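Local atomic coordinates of RavA (Legionella pneumophila str. Paris, PDB entry 6WO6), a protein that is of unknown biochemical activity but is an effector of Legionella pneumophila, probably delivered into the host cell during infection. Residues K89-L94 against V132-R137; K121-V126 against N156-S161; M105-E110 against R147-Q152. The protein carries 2 engineered substitutions. All coordinates share one frame; numbering follows the deposited sequence.

All three contacts join short helices or helix ends of an elongated, strand-free chain. Interaction 1 is the most buried. It packs the end of helix 77-92 on helix 131-141 through aliphatic groups, with an arginine beside them. Interactions 2 and 3 are only partly buried and share helix 147-157. Interaction 2 brings the turn after that helix to helix 120-127 and is aromatic on one side. Interaction 3 brings an earlier turn of the same helix to helix 102-107 and is aliphatic, with the exposed R149 beside it. Interaction 1 touches both others: I91 packs on A123 and V126, and L94 on M105.

Interaction 1: K89-L94 against V132-R137; sequences KRIISL and VAIALR
L94 and I134 form the apolar centre of this contact. CD1 of L94 lies 3.7 Å from CG2 of I134, and the two side chains cross at about a right angle. The same methyl of I134 also approaches CB of L94, at 4.2 Å. The longer branch of I134 takes a different course. Its CD1 runs out toward the last turn of helix 77-92 and comes within 4.4 Å of CG2 of I91. I134 can meet two residues because CG2 stands opposite the backbone N while CG1 turns to the N side (chi1 -62°). One branch thus serves L94 and the other serves I91.

One turn further along helix 131-141, R137 reaches the backbone of L94. Its chain leaves opposite the backbone N and then bends at chi2 (84°). CG passes 3.7 Å from O of L94. NH1 lies 3.0 Å from that oxygen, which stands oblique to the guanidinium group. The guanidinium group is held by hydrogen bonds to residues a little further on: NH1 to O of D96 and NH2 to O of N99. N99 is itself fixed by a hydrogen bond from its ND2 to O of S93.

Further out, other helices close over the pair. L94 packs on P102, M105 and I106. I134 packs on L127 and F163, and I91 on A123, V126 and L127. The contact therefore sits where several helices of the all-helical fold meet, joining helix 77-92 to helix 131-141 across 37 intervening residues. Its chemistry divides cleanly. Aliphatic groups fill the inside, while the arginine bonds to the main-chain oxygens of D96 and N99 in the turn that follows. This probably ties the course of that turn to helix 131-141.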
loop_
_atom_site.group_PDB
_atom_site.type_symbol
_atom_site.label_atom_id
_atom_site.label_comp_id
_atom_site.label_asym_id
_atom_site.label_seq_id
_atom_site.Cartn_x
_atom_site.Cartn_y
_atom_site.Cartn_z
ATOM N N LYS A 89 -6.768 18.144 12.840
ATOM C CA LYS A 89 -5.689 18.650 11.999
ATOM C C LYS A 89 -4.516 17.681 11.979
ATOM O O LYS A 89 -3.975 17.364 10.911
ATOM C CB LYS A 89 -5.246 20.029 12.495
ATOM C CG LYS A 89 -4.110 20.654 11.700
ATOM C CD LYS A 89 -4.532 20.912 10.263
ATOM C CE LYS A 89 -3.529 20.332 9.276
ATOM N NZ LYS A 89 -4.110 20.207 7.909
ATOM N N ARG A 90 -4.115 17.184 13.153
ATOM C CA ARG A 90 -2.977 16.277 13.211
ATOM C C ARG A 90 -3.284 14.936 12.559
ATOM O O ARG A 90 -2.383 14.310 11.991
ATOM C CB ARG A 90 -2.534 16.078 14.659
ATOM C CG ARG A 90 -1.958 17.331 15.290
ATOM C CD ARG A 90 -1.521 17.088 16.719
ATOM N NE ARG A 90 -1.103 18.328 17.364
ATOM C CZ ARG A 90 -0.666 18.408 18.615
ATOM N NH1 ARG A 90 -0.587 17.317 19.362
ATOM N NH2 ARG A 90 -0.307 19.581 19.119
ATOM N N ILE A 91 -4.538 14.477 12.617
ATOM C CA ILE A 91 -4.860 13.222 11.944
ATOM C C ILE A 91 -4.914 13.417 10.431
ATOM O O ILE A 91 -4.373 12.607 9.671
ATOM C CB ILE A 91 -6.172 12.636 12.491
ATOM C CG1 ILE A 91 -5.951 12.086 13.901
ATOM C CG2 ILE A 91 -6.697 11.547 11.564
ATOM C CD1 ILE A 91 -7.214 11.589 14.568
ATOM N N ILE A 92 -5.551 14.495 9.969
ATOM C CA ILE A 92 -5.733 14.691 8.534
ATOM C C ILE A 92 -4.418 15.061 7.855
ATOM O O ILE A 92 -4.209 14.739 6.678
ATOM C CB ILE A 92 -6.839 15.739 8.295
ATOM C CG1 ILE A 92 -8.210 15.057 8.281
ATOM C CG2 ILE A 92 -6.609 16.529 7.014
ATOM C CD1 ILE A 92 -8.299 13.888 7.322
ATOM N N SER A 93 -3.494 15.700 8.579
ATOM C CA SER A 93 -2.199 16.022 7.993
ATOM C C SER A 93 -1.373 14.784 7.665
ATOM O O SER A 93 -0.335 14.913 7.010
ATOM C CB SER A 93 -1.410 16.941 8.929
ATOM O OG SER A 93 -1.162 16.312 10.173
ATOM N N LEU A 94 -1.801 13.598 8.107
ATOM C CA LEU A 94 -1.176 12.370 7.630
ATOM C C LEU A 94 -1.422 12.169 6.142
ATOM O O LEU A 94 -0.568 11.612 5.442
ATOM C CB LEU A 94 -1.697 11.167 8.418
ATOM C CG LEU A 94 -1.408 11.111 9.918
ATOM C CD1 LEU A 94 -2.137 9.940 10.559
ATOM C CD2 LEU A 94 0.084 11.014 10.181
ATOM N N VAL A 132 -7.857 2.949 5.400
ATOM C CA VAL A 132 -7.094 2.349 4.308
ATOM C C VAL A 132 -6.126 3.362 3.706
ATOM O O VAL A 132 -4.958 3.049 3.452
ATOM C CB VAL A 132 -8.047 1.769 3.247
ATOM C CG1 VAL A 132 -7.270 1.270 2.047
ATOM C CG2 VAL A 132 -8.880 0.646 3.845
ATOM N N ALA A 133 -6.592 4.593 3.478
ATOM C CA ALA A 133 -5.737 5.600 2.858
ATOM C C ALA A 133 -4.535 5.924 3.737
ATOM O O ALA A 133 -3.397 5.989 3.250
ATOM C CB ALA A 133 -6.543 6.865 2.561
ATOM N N ILE A 134 -4.766 6.121 5.039
ATOM C CA ILE A 134 -3.675 6.477 5.939
ATOM C C ILE A 134 -2.715 5.305 6.104
ATOM O O ILE A 134 -1.493 5.491 6.159
ATOM C CB ILE A 134 -4.224 6.954 7.297
ATOM C CG1 ILE A 134 -5.079 8.213 7.123
ATOM C CG2 ILE A 134 -3.085 7.234 8.262
ATOM C CD1 ILE A 134 -5.712 8.703 8.410
ATOM N N ALA A 135 -3.245 4.081 6.182
ATOM C CA ALA A 135 -2.375 2.916 6.287
ATOM C C ALA A 135 -1.511 2.767 5.039
ATOM O O ALA A 135 -0.317 2.458 5.135
ATOM C CB ALA A 135 -3.208 1.657 6.529
ATOM N N LEU A 136 -2.093 3.006 3.860
ATOM C CA LEU A 136 -1.323 2.961 2.623
ATOM C C LEU A 136 -0.226 4.018 2.624
ATOM O O LEU A 136 0.921 3.740 2.256
ATOM C CB LEU A 136 -2.250 3.153 1.425
ATOM C CG LEU A 136 -1.576 3.181 0.052
ATOM C CD1 LEU A 136 -1.330 1.771 -0.463
ATOM C CD2 LEU A 136 -2.395 3.986 -0.941
ATOM N N ARG A 137 -0.562 5.242 3.042
ATOM C CA ARG A 137 0.432 6.310 3.064
ATOM C C ARG A 137 1.576 5.980 4.018
ATOM O O ARG A 137 2.754 6.185 3.691
ATOM C CB ARG A 137 -0.229 7.630 3.459
ATOM C CG ARG A 137 0.661 8.842 3.274
ATOM C CD ARG A 137 0.606 9.351 1.843
ATOM N NE ARG A 137 1.681 10.296 1.555
ATOM C CZ ARG A 137 1.702 11.559 1.970
ATOM N NH1 ARG A 137 0.705 12.038 2.705
ATOM N NH2 ARG A 137 2.725 12.343 1.657
#

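Interaction 2: K121-V126 against N156-S161; sequences KLAIDV and NIFPQS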
loop_
_atom_site.group_PDB
_atom_site.type_symbol
_atom_site.label_atom_id
_atom_site.label_comp_id
_atom_site.label_asym_id
_atom_site.label_seq_id
_atom_site.Cartn_x
_atom_site.Cartn_y
_atom_site.Cartn_z
ATOM N N LYS A 121 -13.128 9.258 20.873
ATOM C CA LYS A 121 -14.276 9.106 19.983
ATOM C C LYS A 121 -14.138 10.003 18.757
ATOM O O LYS A 121 -14.401 9.572 17.627
ATOM C CB LYS A 121 -15.572 9.417 20.735
ATOM C CG LYS A 121 -15.766 8.607 22.011
ATOM N N LEU A 122 -13.703 11.250 18.961
ATOM C CA LEU A 122 -13.477 12.152 17.836
ATOM C C LEU A 122 -12.369 11.634 16.926
ATOM O O LEU A 122 -12.467 11.736 15.698
ATOM C CB LEU A 122 -13.134 13.550 18.345
ATOM C CG LEU A 122 -12.681 14.523 17.255
ATOM C CD1 LEU A 122 -13.833 14.859 16.319
ATOM C CD2 LEU A 122 -12.082 15.781 17.852
ATOM N N ALA A 123 -11.305 11.080 17.510
ATOM C CA ALA A 123 -10.224 10.521 16.704
ATOM C C ALA A 123 -10.731 9.384 15.827
ATOM O O ALA A 123 -10.444 9.333 14.625
ATOM C CB ALA A 123 -9.090 10.039 17.608
ATOM N N ILE A 124 -11.499 8.463 16.414
ATOM C CA ILE A 124 -12.029 7.336 15.652
ATOM C C ILE A 124 -12.994 7.819 14.576
ATOM O O ILE A 124 -13.049 7.255 13.476
ATOM C CB ILE A 124 -12.696 6.321 16.599
ATOM C CG1 ILE A 124 -11.689 5.816 17.631
ATOM C CG2 ILE A 124 -13.284 5.163 15.812
ATOM C CD1 ILE A 124 -10.473 5.155 17.022
ATOM N N ASP A 125 -13.764 8.872 14.868
ATOM C CA ASP A 125 -14.705 9.391 13.878
ATOM C C ASP A 125 -13.982 10.065 12.716
ATOM O O ASP A 125 -14.416 9.960 11.563
ATOM C CB ASP A 125 -15.684 10.361 14.538
ATOM C CG ASP A 125 -16.642 9.663 15.483
ATOM O OD1 ASP A 125 -16.933 8.471 15.251
ATOM O OD2 ASP A 125 -17.101 10.300 16.457
ATOM N N VAL A 126 -12.882 10.765 13.000
ATOM C CA VAL A 126 -12.079 11.342 11.925
ATOM C C VAL A 126 -11.415 10.239 11.108
ATOM O O VAL A 126 -11.296 10.339 9.880
ATOM C CB VAL A 126 -11.043 12.331 12.495
ATOM C CG1 VAL A 126 -10.113 12.825 11.400
ATOM C CG2 VAL A 126 -11.742 13.507 13.146
ATOM N N ASN A 156 -0.868 1.743 20.837
ATOM C CA ASN A 156 -1.014 2.287 22.181
ATOM C C ASN A 156 -2.097 3.352 22.244
ATOM O O ASN A 156 -2.783 3.471 23.265
ATOM C CB ASN A 156 0.317 2.863 22.668
ATOM C CG ASN A 156 1.372 1.795 22.881
ATOM O OD1 ASN A 156 1.053 0.630 23.125
ATOM N ND2 ASN A 156 2.640 2.187 22.795
ATOM N N ILE A 157 -2.273 4.117 21.170
ATOM C CA ILE A 157 -3.221 5.227 21.174
ATOM C C ILE A 157 -4.592 4.795 20.672
ATOM O O ILE A 157 -5.616 5.239 21.196
ATOM C CB ILE A 157 -2.653 6.393 20.346
ATOM C CG1 ILE A 157 -1.424 6.979 21.046
ATOM C CG2 ILE A 157 -3.713 7.461 20.121
ATOM C CD1 ILE A 157 -0.769 8.115 20.300
ATOM N N PHE A 158 -4.641 3.920 19.667
ATOM C CA PHE A 158 -5.892 3.429 19.094
ATOM C C PHE A 158 -5.980 1.919 19.292
ATOM O O PHE A 158 -5.952 1.150 18.321
ATOM C CB PHE A 158 -5.998 3.792 17.615
ATOM C CG PHE A 158 -5.811 5.255 17.335
ATOM C CD1 PHE A 158 -6.725 6.186 17.802
ATOM C CD2 PHE A 158 -4.725 5.701 16.601
ATOM C CE1 PHE A 158 -6.555 7.534 17.546
ATOM C CE2 PHE A 158 -4.549 7.050 16.342
ATOM C CZ PHE A 158 -5.467 7.967 16.814
ATOM N N PRO A 159 -6.111 1.460 20.537
ATOM C CA PRO A 159 -6.042 0.017 20.800
ATOM C C PRO A 159 -7.301 -0.695 20.324
ATOM O O PRO A 159 -8.422 -0.248 20.584
ATOM C CB PRO A 159 -5.893 -0.054 22.322
ATOM C CG PRO A 159 -6.598 1.165 22.805
ATOM C CD PRO A 159 -6.400 2.229 21.759
ATOM N N GLN A 160 -7.097 -1.815 19.625
ATOM C CA GLN A 160 -8.180 -2.650 19.106
ATOM C C GLN A 160 -9.106 -1.846 18.195
ATOM O O GLN A 160 -10.330 -1.888 18.322
ATOM C CB GLN A 160 -8.965 -3.309 20.243
ATOM C CG GLN A 160 -8.110 -4.143 21.187
ATOM C CD GLN A 160 -7.477 -5.336 20.502
ATOM O OE1 GLN A 160 -7.957 -5.802 19.471
ATOM N NE2 GLN A 160 -6.391 -5.839 21.074
ATOM N N SER A 161 -8.507 -1.108 17.267
ATOM C CA SER A 161 -9.242 -0.290 16.318
ATOM C C SER A 161 -9.035 -0.801 14.898
ATOM O O SER A 161 -8.065 -1.504 14.598
ATOM C CB SER A 161 -8.809 1.176 16.410
ATOM O OG SER A 161 -7.411 1.298 16.217
#
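A123 is the first residue of helix 120-127 to meet the 156-161 segment, and it meets F158. Its CB lies 3.6 Å from CE1 of F158. The methyl comes at the edge of the ring, near the ring plane. One face of the ring is occupied from within its own segment: CG2 of I157 stands 3.7 Å above the plane, over the centre. The ring is thus held at its edge by one helix and on a face by its sequence neighbour. CG of F158 is turned to the side of the backbone N (chi1 -54°), which sends the ring toward helix 120-127. A123 also packs on F116, and F116 touches I157 and F158 as well.

The motif here is a helix end followed by a tight connection. F158 is the first residue to leave helical geometry after helix 147-157, and S161 is the N-cap of helix 162-181. OG of S161 donates a hydrogen bond to O of F158. The donor lies above the carbonyl plane, 39° out of it. The same OG accepts a weak hydrogen bond from N of A164. One serine hydroxyl therefore links the end of one helix to the start of the next.

I124 comes next and also meets the ring. Its CD1 lies 4.0 Å from CD1 of F158, oblique to the ring. The two side chains slide past each other in opposite directions. CD1 of I124 also reaches CB of S161, at 4.4 Å, so this one methyl touches both ends of the connection.

At the end of the segment, V126 turns to other parts of the fold. It packs on L50 and K88, joining helix 120-127 to helices 38-51 and 77-92.

Interaction 3: M105-E110 against R147-Q152; sequences MILEKE and RSRVSQ
The carbonyl O of I106 accepts a hydrogen bond from ND2 of N153, which lies about one turn beyond V150 on helix 147-157. The side chain of I106 adds a looser contact, with CG2 at 4.3 Å from CG1 of V150.

L107 carries most of the packing. Its CD2 is set against the start of the opposing helix, 3.5 Å from N of V150 and 3.5 Å from CG of R149. CD2 also meets CG2 of V150 at 3.6 Å. The side chains of L107 and V150 cross at about a right angle. CG2 of V150 sits beside its own backbone N (chi1 171°), which puts the methyl and that N near the same leucine branch. CG1 points the other way from that N, toward I106.

R149 contributes through the aliphatic base of its chain. The chain then bends at chi2 and chi3, and NH2 ends 5.5 Å from NZ of K109, a like charge, with both residues exposed. V150 also packs on F171 of helix 162-181.

The arrangement is helix-end packing in an all-helical fold. The last turn of helix 102-107 rests on the first turn of helix 147-157.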
loop_
_atom_site.group_PDB
_atom_site.type_symbol
_atom_site.label_atom_id
_atom_site.label_comp_id
_atom_site.label_asym_id
_atom_site.label_seq_id
_atom_site.Cartn_x
_atom_site.Cartn_y
_atom_site.Cartn_z
ATOM N N MET A 105 5.962 12.381 12.185
ATOM C CA MET A 105 5.008 12.981 13.110
ATOM C C MET A 105 4.474 11.954 14.100
ATOM O O MET A 105 4.263 12.267 15.278
ATOM C CB MET A 105 3.869 13.628 12.322
ATOM C CG MET A 105 2.571 13.785 13.088
ATOM S SD MET A 105 1.354 14.739 12.162
ATOM C CE MET A 105 1.731 14.234 10.483
ATOM N N ILE A 106 4.266 10.715 13.650
ATOM C CA ILE A 106 3.764 9.693 14.566
ATOM C C ILE A 106 4.845 9.259 15.556
ATOM O O ILE A 106 4.546 8.949 16.716
ATOM C CB ILE A 106 3.193 8.506 13.768
ATOM C CG1 ILE A 106 2.006 8.981 12.925
ATOM C CG2 ILE A 106 2.793 7.359 14.689
ATOM C CD1 ILE A 106 1.006 7.905 12.597
ATOM N N LEU A 107 6.111 9.256 15.133
ATOM C CA LEU A 107 7.199 8.810 15.998
ATOM C C LEU A 107 7.685 9.908 16.932
ATOM O O LEU A 107 8.069 9.620 18.071
ATOM C CB LEU A 107 8.372 8.304 15.158
ATOM C CG LEU A 107 8.154 7.020 14.364
ATOM C CD1 LEU A 107 9.384 6.688 13.536
ATOM C CD2 LEU A 107 7.805 5.880 15.300
ATOM N N GLU A 108 7.680 11.161 16.475
ATOM C CA GLU A 108 8.091 12.315 17.275
ATOM C C GLU A 108 7.161 12.589 18.447
ATOM O O GLU A 108 7.319 13.633 19.098
ATOM C CB GLU A 108 8.185 13.559 16.390
ATOM C CG GLU A 108 9.355 13.550 15.418
ATOM C CD GLU A 108 9.185 14.556 14.295
ATOM O OE1 GLU A 108 8.118 15.204 14.230
ATOM O OE2 GLU A 108 10.117 14.696 13.476
ATOM N N LYS A 109 6.219 11.679 18.704
ATOM C CA LYS A 109 5.264 11.795 19.803
ATOM C C LYS A 109 4.448 13.080 19.700
ATOM O O LYS A 109 4.042 13.661 20.711
ATOM C CB LYS A 109 5.965 11.692 21.161
ATOM C CG LYS A 109 7.063 10.629 21.203
ATOM C CD LYS A 109 6.941 9.721 22.415
ATOM C CE LYS A 109 5.938 8.603 22.177
ATOM N NZ LYS A 109 5.835 7.697 23.355
ATOM N N GLU A 110 4.209 13.535 18.468
ATOM C CA GLU A 110 3.246 14.597 18.210
ATOM C C GLU A 110 1.820 14.158 18.498
ATOM O O GLU A 110 0.905 14.986 18.427
ATOM C CB GLU A 110 3.361 15.058 16.757
ATOM C CG GLU A 110 3.673 16.532 16.577
ATOM C CD GLU A 110 4.612 16.778 15.408
ATOM O OE1 GLU A 110 5.842 16.676 15.604
ATOM O OE2 GLU A 110 4.124 17.059 14.292
ATOM N N ARG A 147 9.461 0.674 11.062
ATOM C CA ARG A 147 8.163 0.112 10.697
ATOM C C ARG A 147 7.425 -0.436 11.913
ATOM O O ARG A 147 6.237 -0.156 12.111
ATOM C CB ARG A 147 8.356 -0.975 9.639
ATOM C CG ARG A 147 7.088 -1.401 8.928
ATOM C CD ARG A 147 7.422 -2.234 7.701
ATOM N NE ARG A 147 8.130 -1.455 6.688
ATOM C CZ ARG A 147 8.787 -1.986 5.662
ATOM N NH1 ARG A 147 8.835 -3.302 5.512
ATOM N NH2 ARG A 147 9.402 -1.201 4.787
ATOM N N SER A 148 8.115 -1.214 12.748
ATOM C CA SER A 148 7.472 -1.795 13.919
ATOM C C SER A 148 7.305 -0.797 15.057
ATOM O O SER A 148 6.483 -1.031 15.949
ATOM C CB SER A 148 8.261 -3.010 14.409
ATOM O OG SER A 148 9.593 -2.656 14.734
ATOM N N ARG A 149 8.054 0.308 15.050
ATOM C CA ARG A 149 7.873 1.298 16.106
ATOM C C ARG A 149 6.632 2.143 15.846
ATOM O O ARG A 149 5.781 2.294 16.733
ATOM C CB ARG A 149 9.120 2.176 16.230
ATOM C CG ARG A 149 9.010 3.259 17.294
ATOM C CD ARG A 149 10.260 3.349 18.157
ATOM N NE ARG A 149 10.149 2.531 19.363
ATOM C CZ ARG A 149 9.517 2.916 20.469
ATOM N NH1 ARG A 149 9.465 2.110 21.521
ATOM N NH2 ARG A 149 8.932 4.106 20.523
ATOM N N VAL A 150 6.519 2.695 14.629
ATOM C CA VAL A 150 5.296 3.371 14.191
ATOM C C VAL A 150 4.084 2.557 14.612
ATOM O O VAL A 150 3.244 3.016 15.395
ATOM C CB VAL A 150 5.309 3.595 12.666
ATOM C CG1 VAL A 150 3.957 4.098 12.179
ATOM C CG2 VAL A 150 6.403 4.564 12.265
ATOM N N SER A 151 4.012 1.317 14.118
ATOM C CA SER A 151 2.904 0.423 14.440
ATOM C C SER A 151 2.633 0.390 15.939
ATOM O O SER A 151 1.489 0.564 16.377
ATOM C CB SER A 151 3.200 -0.984 13.911
ATOM O OG SER A 151 2.034 -1.790 13.911
ATOM N N GLN A 152 3.685 0.209 16.747
ATOM C CA GLN A 152 3.485 0.111 18.191
ATOM C C GLN A 152 2.777 1.347 18.730
ATOM O O GLN A 152 1.808 1.230 19.490
ATOM C CB GLN A 152 4.818 -0.093 18.910
ATOM C CG GLN A 152 4.657 -0.283 20.412
ATOM C CD GLN A 152 5.965 -0.170 21.171
ATOM O OE1 GLN A 152 6.117 0.689 22.044
ATOM N NE2 GLN A 152 6.914 -1.045 20.853
#